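PDB 1SQ4: glyoxylate-induced Protein from Pseudomonas aeruginosa, which is of uncharacterised function but possibly acts as a ureidoglycine aminohydrolase, releasing ammonia from ureidoglycine. Local coordinates for residues A29-K35 and E235-W241; H192-F198 and F258-K264. All blocks are in the same frame, centred on the assembly; numbering follows the deposited sequence.

How the contacts relate
From the N terminus, the early strand 30-33 pairs with strand 239-244 in contact 1, closing a loop of 199 residues that takes in the first cupin barrel and much of the second. Contact 2 pairs 192-198 with 258-264 and closes a loop of 59 residues within the second barrel. The two cross rather than nest, because 192-198 falls inside the first loop while 258-264 follows 235-241. Both belong to one antiparallel sheet, with strand 212-220 between them and their centres about 13 Å apart. Phe-239 of contact 1 packs on Tyr-263 of contact 2, on the side of this sheet that faces strands 52-57 and 136-144.

Contact 1 (A29-K35 and E235-W241); sequences AYAVIPK and EAGDFMW
Lys-35 and Glu-235 both carry CG between the backbone N and the carbonyl carbon (chi1 56° and 58°), and these torsions bring their side chains across each other at about a right angle. Lys-35 then bends at its last two torsions while Glu-235 runs out extended, leaving Lys-35 NZ 3.4 Å from Glu-235 OE1 in a salt bridge whose hydrogen bond is weak. The pair sits at the end of an antiparallel ladder that adds strand 30-33, from near the N terminus, to the large sheet of the C-terminal cupin barrel. Ala-31 with Trp-241 and Ile-33 with Phe-239 are the hydrogen-bonded pairs, and Val-32 opposite Met-240, a selenomethionine, is the non-hydrogen-bonded pair between them. Ile-33 N reaches Phe-239 O at 2.7 Å, and Trp-241 N reaches Ala-31 O at 2.8 Å.

Beyond the ladder, Asp-238 carries on the pairing with its carboxylate. Asp-238 OD1 takes the backbone N of Lys-35 at 2.9 Å, nearly along the C-O axis. Asp-238 OD2 accepts Glu-235 N at 3.0 Å from above the carboxylate plane, bracing the type II turn from Glu-235 to Asp-238, and also meets Arg-23 in a salt bridge. The backbone N of Asp-238 closes that turn on Glu-235 O.

Val-32 and Met-240 share the face turned to strand 222-227, where Val-32 touches Leu-227 and Met-240 touches Tyr-225. Ala-31, Ile-33, Phe-239 and Trp-241 line the other face. There Ile-33 and Phe-239 lie side by side against Ile-57 of strand 52-57, and the methyl CD1 of Ile-33 meets the edge of the Phe-239 ring, 3.7 Å from CD2.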
loop_
_atom_site.group_PDB
_atom_site.type_symbol
_atom_site.label_atom_id
_atom_site.label_comp_id
_atom_site.label_asym_id
_atom_site.label_seq_id
_atom_site.Cartn_x
_atom_site.Cartn_y
_atom_site.Cartn_z
ATOM N N ALA A 29 5.683 3.267 -13.295
ATOM C CA ALA A 29 6.957 3.242 -13.997
ATOM C C ALA A 29 6.974 2.241 -15.139
ATOM O O ALA A 29 7.795 2.330 -16.054
ATOM C CB ALA A 29 8.061 2.902 -13.017
ATOM N N TYR A 30 6.076 1.274 -15.085
ATOM C CA TYR A 30 6.067 0.285 -16.128
ATOM C C TYR A 30 4.741 -0.450 -16.242
ATOM O O TYR A 30 3.826 -0.269 -15.428
ATOM C CB TYR A 30 7.202 -0.712 -15.890
ATOM C CG TYR A 30 7.038 -1.503 -14.626
ATOM C CD1 TYR A 30 7.411 -0.977 -13.393
ATOM C CD2 TYR A 30 6.469 -2.771 -14.660
ATOM C CE1 TYR A 30 7.220 -1.699 -12.224
ATOM C CE2 TYR A 30 6.271 -3.504 -13.503
ATOM C CZ TYR A 30 6.648 -2.962 -12.286
ATOM O OH TYR A 30 6.449 -3.688 -11.136
ATOM N N ALA A 31 4.658 -1.272 -17.285
ATOM C CA ALA A 31 3.485 -2.083 -17.582
ATOM C C ALA A 31 3.939 -3.383 -18.237
ATOM O O ALA A 31 4.716 -3.357 -19.187
ATOM C CB ALA A 31 2.564 -1.333 -18.526
ATOM N N VAL A 32 3.476 -4.513 -17.712
ATOM C CA VAL A 32 3.810 -5.809 -18.286
ATOM C C VAL A 32 2.547 -6.391 -18.867
ATOM O O VAL A 32 1.527 -6.459 -18.186
ATOM C CB VAL A 32 4.291 -6.833 -17.250
ATOM C CG1 VAL A 32 4.710 -8.094 -17.966
ATOM C CG2 VAL A 32 5.422 -6.279 -16.411
ATOM N N ILE A 33 2.613 -6.819 -20.119
ATOM C CA ILE A 33 1.453 -7.411 -20.781
ATOM C C ILE A 33 1.781 -8.820 -21.274
ATOM O O ILE A 33 2.580 -8.999 -22.201
ATOM C CB ILE A 33 1.021 -6.581 -21.984
ATOM C CG1 ILE A 33 0.997 -5.111 -21.606
ATOM C CG2 ILE A 33 -0.371 -7.019 -22.443
ATOM C CD1 ILE A 33 0.787 -4.251 -22.806
ATOM N N PRO A 34 1.173 -9.839 -20.653
ATOM C CA PRO A 34 1.363 -11.253 -20.987
ATOM C C PRO A 34 0.878 -11.609 -22.371
ATOM O O PRO A 34 -0.001 -10.951 -22.925
ATOM C CB PRO A 34 0.540 -11.975 -19.931
ATOM C CG PRO A 34 0.617 -11.068 -18.785
ATOM C CD PRO A 34 0.389 -9.717 -19.419
ATOM N N LYS A 35 1.437 -12.679 -22.913
ATOM C CA LYS A 35 1.042 -13.131 -24.231
ATOM C C LYS A 35 -0.410 -13.603 -24.253
ATOM O O LYS A 35 -1.037 -13.596 -25.303
ATOM C CB LYS A 35 1.972 -14.253 -24.699
ATOM C CG LYS A 35 2.050 -15.430 -23.757
ATOM C CD LYS A 35 3.230 -16.283 -24.125
ATOM C CE LYS A 35 2.787 -17.635 -24.585
ATOM N NZ LYS A 35 2.129 -18.312 -23.452
ATOM N N GLU A 235 8.428 -14.182 -20.663
ATOM C CA GLU A 235 8.766 -15.190 -21.665
ATOM C C GLU A 235 8.396 -14.677 -23.054
ATOM O O GLU A 235 7.815 -13.600 -23.180
ATOM C CB GLU A 235 8.009 -16.483 -21.381
ATOM C CG GLU A 235 6.504 -16.292 -21.368
ATOM C CD GLU A 235 5.742 -17.584 -21.171
ATOM O OE1 GLU A 235 4.493 -17.524 -21.170
ATOM O OE2 GLU A 235 6.382 -18.651 -21.019
ATOM N N ALA A 236 8.712 -15.454 -24.089
ATOM C CA ALA A 236 8.411 -15.045 -25.460
ATOM C C ALA A 236 6.940 -14.716 -25.643
ATOM O O ALA A 236 6.076 -15.525 -25.323
ATOM C CB ALA A 236 8.820 -16.128 -26.434
ATOM N N GLY A 237 6.666 -13.524 -26.159
ATOM C CA GLY A 237 5.293 -13.114 -26.367
ATOM C C GLY A 237 4.865 -12.029 -25.396
ATOM O O GLY A 237 3.881 -11.326 -25.625
ATOM N N ASP A 238 5.597 -11.892 -24.299
ATOM C CA ASP A 238 5.265 -10.875 -23.323
ATOM C C ASP A 238 5.819 -9.544 -23.786
ATOM O O ASP A 238 6.837 -9.490 -24.473
ATOM C CB ASP A 238 5.825 -11.230 -21.940
ATOM C CG ASP A 238 5.191 -12.487 -21.353
ATOM O OD1 ASP A 238 4.173 -12.966 -21.904
ATOM O OD2 ASP A 238 5.708 -12.993 -20.331
ATOM N N PHE A 239 5.120 -8.478 -23.411
ATOM C CA PHE A 239 5.499 -7.125 -23.769
ATOM C C PHE A 239 5.672 -6.290 -22.498
ATOM O O PHE A 239 4.843 -6.355 -21.588
ATOM C CB PHE A 239 4.410 -6.499 -24.646
ATOM C CG PHE A 239 4.719 -5.100 -25.077
ATOM C CD1 PHE A 239 5.733 -4.856 -25.991
ATOM C CD2 PHE A 239 4.049 -4.021 -24.521
ATOM C CE1 PHE A 239 6.080 -3.569 -26.342
ATOM C CE2 PHE A 239 4.393 -2.724 -24.868
ATOM C CZ PHE A 239 5.415 -2.500 -25.780
HETATM N N MSE A 240 6.757 -5.520 -22.435
HETATM C CA MSE A 240 7.027 -4.654 -21.289
HETATM C C MSE A 240 7.139 -3.229 -21.782
HETATM O O MSE A 240 7.818 -2.972 -22.772
HETATM C CB MSE A 240 8.344 -5.031 -20.603
HETATM C CG MSE A 240 8.429 -6.462 -20.089
HETATM SE SE MSE A 240 10.218 -6.908 -19.464
HETATM C CE MSE A 240 11.185 -6.843 -21.117
ATOM N N TRP A 241 6.477 -2.308 -21.097
ATOM C CA TRP A 241 6.538 -0.902 -21.465
ATOM C C TRP A 241 7.181 -0.108 -20.351
ATOM O O TRP A 241 6.734 -0.175 -19.210
ATOM C CB TRP A 241 5.146 -0.343 -21.728
ATOM C CG TRP A 241 5.174 1.129 -21.961
ATOM C CD1 TRP A 241 4.859 2.102 -21.073
ATOM C CD2 TRP A 241 5.632 1.795 -23.143
ATOM N NE1 TRP A 241 5.090 3.340 -21.622
ATOM C CE2 TRP A 241 5.560 3.181 -22.895
ATOM C CE3 TRP A 241 6.086 1.352 -24.390
ATOM C CZ2 TRP A 241 5.939 4.127 -23.838
ATOM C CZ3 TRP A 241 6.463 2.288 -25.329
ATOM C CH2 TRP A 241 6.381 3.661 -25.051
#

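Contact 2 (H192-F198 and F258-K264); sequences HVNIVNF and FRYLLYK
Asn-197 and Arg-259 run side by side, with amide and guanidinium planes 43° apart. Arg-259 turns its edge to Asn-197 OD1 and grips that one oxygen side-on, through NE at 2.8 Å and NH2 at 3.2 Å. OD1 lies in the guanidinium plane, yet both nitrogens come from the same face of the amide and well tilted from its plane. Arg-259 NH2 also forms a salt bridge with Glu-161, and Asn-197 ND2 bonds Ser-177 OG.

On the other face of the strand pair, Val-196 lies alongside Tyr-260 and sets its CB over the ring, 4.0 Å from the centroid, in a CH-pi contact. Phe-198 meets Phe-258 obliquely, their planes also 43° apart and CD1 of Phe-198 3.8 Å from CD2 of Phe-258. Phe-198 CE1 reaches the Tyr-260 ring as well, completing an aromatic cluster, while the Tyr-260 hydroxyl bonds Tyr-225.

These are neighbouring antiparallel strands in the sheet of the C-terminal cupin beta barrel, four hydrogen-bonded pairs alternating with three non-hydrogen-bonded ones. A bound thiocyanate, probably from the crystallisation liquor, lies about 4 Å from the Asn-194 side chain.

Val-193 and Leu-261, on the face shared with Asn-197, cross with Val-193 CG1 3.6 Å from Leu-261 CD1 and pack on Ile-141 of strand 136-144, joining the two cupin halves. At the far end a water links His-192 ND1 to Lys-264 NZ, accepting from NZ at 2.7 Å.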
loop_
_atom_site.group_PDB
_atom_site.type_symbol
_atom_site.label_atom_id
_atom_site.label_comp_id
_atom_site.label_asym_id
_atom_site.label_seq_id
_atom_site.Cartn_x
_atom_site.Cartn_y
_atom_site.Cartn_z
ATOM N N HIS A 192 14.946 3.774 -33.618
ATOM C CA HIS A 192 15.687 2.548 -33.786
ATOM C C HIS A 192 14.796 1.407 -33.321
ATOM O O HIS A 192 14.050 1.535 -32.350
ATOM C CB HIS A 192 16.967 2.563 -32.943
ATOM C CG HIS A 192 18.010 3.535 -33.416
ATOM N ND1 HIS A 192 19.004 4.004 -32.578
ATOM C CD2 HIS A 192 18.254 4.078 -34.628
ATOM C CE1 HIS A 192 19.814 4.790 -33.263
ATOM N NE2 HIS A 192 19.386 4.854 -34.509
ATOM N N VAL A 193 14.860 0.299 -34.044
ATOM C CA VAL A 193 14.119 -0.904 -33.702
ATOM C C VAL A 193 15.197 -1.979 -33.775
ATOM O O VAL A 193 15.566 -2.425 -34.863
ATOM C CB VAL A 193 13.005 -1.211 -34.742
ATOM C CG1 VAL A 193 12.205 -2.422 -34.310
ATOM C CG2 VAL A 193 12.080 -0.022 -34.893
ATOM N N ASN A 194 15.736 -2.362 -32.621
ATOM C CA ASN A 194 16.788 -3.386 -32.570
ATOM C C ASN A 194 16.294 -4.605 -31.805
ATOM O O ASN A 194 15.132 -4.678 -31.425
ATOM C CB ASN A 194 18.040 -2.865 -31.857
ATOM C CG ASN A 194 18.409 -1.452 -32.268
ATOM O OD1 ASN A 194 18.600 -1.160 -33.457
ATOM N ND2 ASN A 194 18.530 -0.565 -31.282
ATOM N N ILE A 195 17.192 -5.561 -31.599
ATOM C CA ILE A 195 16.882 -6.760 -30.844
ATOM C C ILE A 195 17.983 -6.923 -29.813
ATOM O O ILE A 195 19.162 -6.985 -30.159
ATOM C CB ILE A 195 16.853 -8.008 -31.719
ATOM C CG1 ILE A 195 15.903 -7.798 -32.887
ATOM C CG2 ILE A 195 16.395 -9.217 -30.877
ATOM C CD1 ILE A 195 15.807 -8.994 -33.807
ATOM N N VAL A 196 17.598 -6.963 -28.542
ATOM C CA VAL A 196 18.562 -7.113 -27.467
ATOM C C VAL A 196 18.735 -8.610 -27.205
ATOM O O VAL A 196 17.758 -9.325 -27.015
ATOM C CB VAL A 196 18.063 -6.404 -26.209
ATOM C CG1 VAL A 196 19.123 -6.450 -25.122
ATOM C CG2 VAL A 196 17.695 -4.979 -26.553
ATOM N N ASN A 197 19.980 -9.072 -27.210
ATOM C CA ASN A 197 20.282 -10.475 -26.992
ATOM C C ASN A 197 20.979 -10.757 -25.668
ATOM O O ASN A 197 22.028 -10.179 -25.370
ATOM C CB ASN A 197 21.175 -10.994 -28.105
ATOM C CG ASN A 197 20.783 -10.473 -29.448
ATOM O OD1 ASN A 197 19.654 -10.656 -29.895
ATOM N ND2 ASN A 197 21.717 -9.811 -30.108
ATOM N N PHE A 198 20.390 -11.664 -24.893
ATOM C CA PHE A 198 20.939 -12.074 -23.605
ATOM C C PHE A 198 21.275 -13.564 -23.628
ATOM O O PHE A 198 20.400 -14.411 -23.833
ATOM C CB PHE A 198 19.943 -11.835 -22.468
ATOM C CG PHE A 198 19.770 -10.394 -22.091
ATOM C CD1 PHE A 198 18.809 -9.604 -22.716
ATOM C CD2 PHE A 198 20.561 -9.828 -21.102
ATOM C CE1 PHE A 198 18.631 -8.269 -22.350
ATOM C CE2 PHE A 198 20.396 -8.495 -20.726
ATOM C CZ PHE A 198 19.430 -7.716 -21.354
ATOM N N PHE A 258 17.820 -15.590 -24.708
ATOM C CA PHE A 258 16.680 -14.756 -24.315
ATOM C C PHE A 258 16.805 -13.444 -25.059
ATOM O O PHE A 258 17.795 -12.740 -24.894
ATOM C CB PHE A 258 16.709 -14.479 -22.811
ATOM C CG PHE A 258 15.722 -13.439 -22.372
ATOM C CD1 PHE A 258 14.354 -13.679 -22.455
ATOM C CD2 PHE A 258 16.157 -12.211 -21.884
ATOM C CE1 PHE A 258 13.430 -12.707 -22.058
ATOM C CE2 PHE A 258 15.241 -11.234 -21.485
ATOM C CZ PHE A 258 13.873 -11.486 -21.572
ATOM N N ARG A 259 15.818 -13.089 -25.868
ATOM C CA ARG A 259 15.958 -11.847 -26.606
ATOM C C ARG A 259 14.651 -11.137 -26.908
ATOM O O ARG A 259 13.602 -11.763 -26.999
ATOM C CB ARG A 259 16.764 -12.106 -27.894
ATOM C CG ARG A 259 16.310 -13.301 -28.743
ATOM C CD ARG A 259 17.414 -13.824 -29.684
ATOM N NE ARG A 259 17.984 -12.792 -30.553
ATOM C CZ ARG A 259 17.886 -12.783 -31.879
ATOM N NH1 ARG A 259 17.237 -13.751 -32.505
ATOM N NH2 ARG A 259 18.430 -11.800 -32.582
ATOM N N TYR A 260 14.702 -9.819 -27.035
ATOM C CA TYR A 260 13.489 -9.099 -27.315
ATOM C C TYR A 260 13.647 -7.962 -28.274
ATOM O O TYR A 260 14.695 -7.332 -28.355
ATOM C CB TYR A 260 12.858 -8.584 -26.029
ATOM C CG TYR A 260 13.783 -7.789 -25.142
ATOM C CD1 TYR A 260 14.240 -8.323 -23.932
ATOM C CD2 TYR A 260 14.160 -6.482 -25.471
ATOM C CE1 TYR A 260 15.039 -7.580 -23.072
ATOM C CE2 TYR A 260 14.961 -5.728 -24.609
ATOM C CZ TYR A 260 15.391 -6.285 -23.415
ATOM O OH TYR A 260 16.156 -5.553 -22.537
ATOM N N LEU A 261 12.579 -7.720 -29.014
ATOM C CA LEU A 261 12.528 -6.643 -29.982
ATOM C C LEU A 261 12.331 -5.358 -29.184
ATOM O O LEU A 261 11.521 -5.313 -28.261
ATOM C CB LEU A 261 11.345 -6.879 -30.913
ATOM C CG LEU A 261 11.013 -5.801 -31.927
ATOM C CD1 LEU A 261 12.030 -5.816 -33.055
ATOM C CD2 LEU A 261 9.616 -6.051 -32.461
ATOM N N LEU A 262 13.071 -4.316 -29.538
ATOM C CA LEU A 262 12.980 -3.040 -28.839
ATOM C C LEU A 262 12.896 -1.871 -29.804
ATOM O O LEU A 262 13.618 -1.820 -30.803
ATOM C CB LEU A 262 14.208 -2.867 -27.937
ATOM C CG LEU A 262 14.400 -1.550 -27.167
ATOM C CD1 LEU A 262 15.418 -1.777 -26.069
ATOM C CD2 LEU A 262 14.851 -0.429 -28.088
ATOM N N TYR A 263 12.021 -0.924 -29.495
ATOM C CA TYR A 263 11.864 0.267 -30.324
ATOM C C TYR A 263 11.866 1.518 -29.463
ATOM O O TYR A 263 11.268 1.538 -28.390
ATOM C CB TYR A 263 10.578 0.187 -31.163
ATOM C CG TYR A 263 9.305 -0.164 -30.414
ATOM C CD1 TYR A 263 8.481 0.826 -29.884
ATOM C CD2 TYR A 263 8.900 -1.490 -30.285
ATOM C CE1 TYR A 263 7.273 0.498 -29.250
ATOM C CE2 TYR A 263 7.701 -1.833 -29.655
ATOM C CZ TYR A 263 6.890 -0.840 -29.141
ATOM O OH TYR A 263 5.697 -1.193 -28.536
ATOM N N LYS A 264 12.561 2.548 -29.943
ATOM C CA LYS A 264 12.685 3.837 -29.255
ATOM C C LYS A 264 12.927 4.963 -30.259
ATOM O O LYS A 264 13.373 4.720 -31.382
ATOM C CB LYS A 264 13.860 3.801 -28.274
ATOM C CG LYS A 264 15.105 3.177 -28.891
ATOM C CD LYS A 264 16.337 3.317 -28.031
ATOM C CE LYS A 264 17.511 2.667 -28.733
ATOM N NZ LYS A 264 18.797 2.967 -28.055
HETATM O O HOH W 1 20.646 2.997 -30.030
#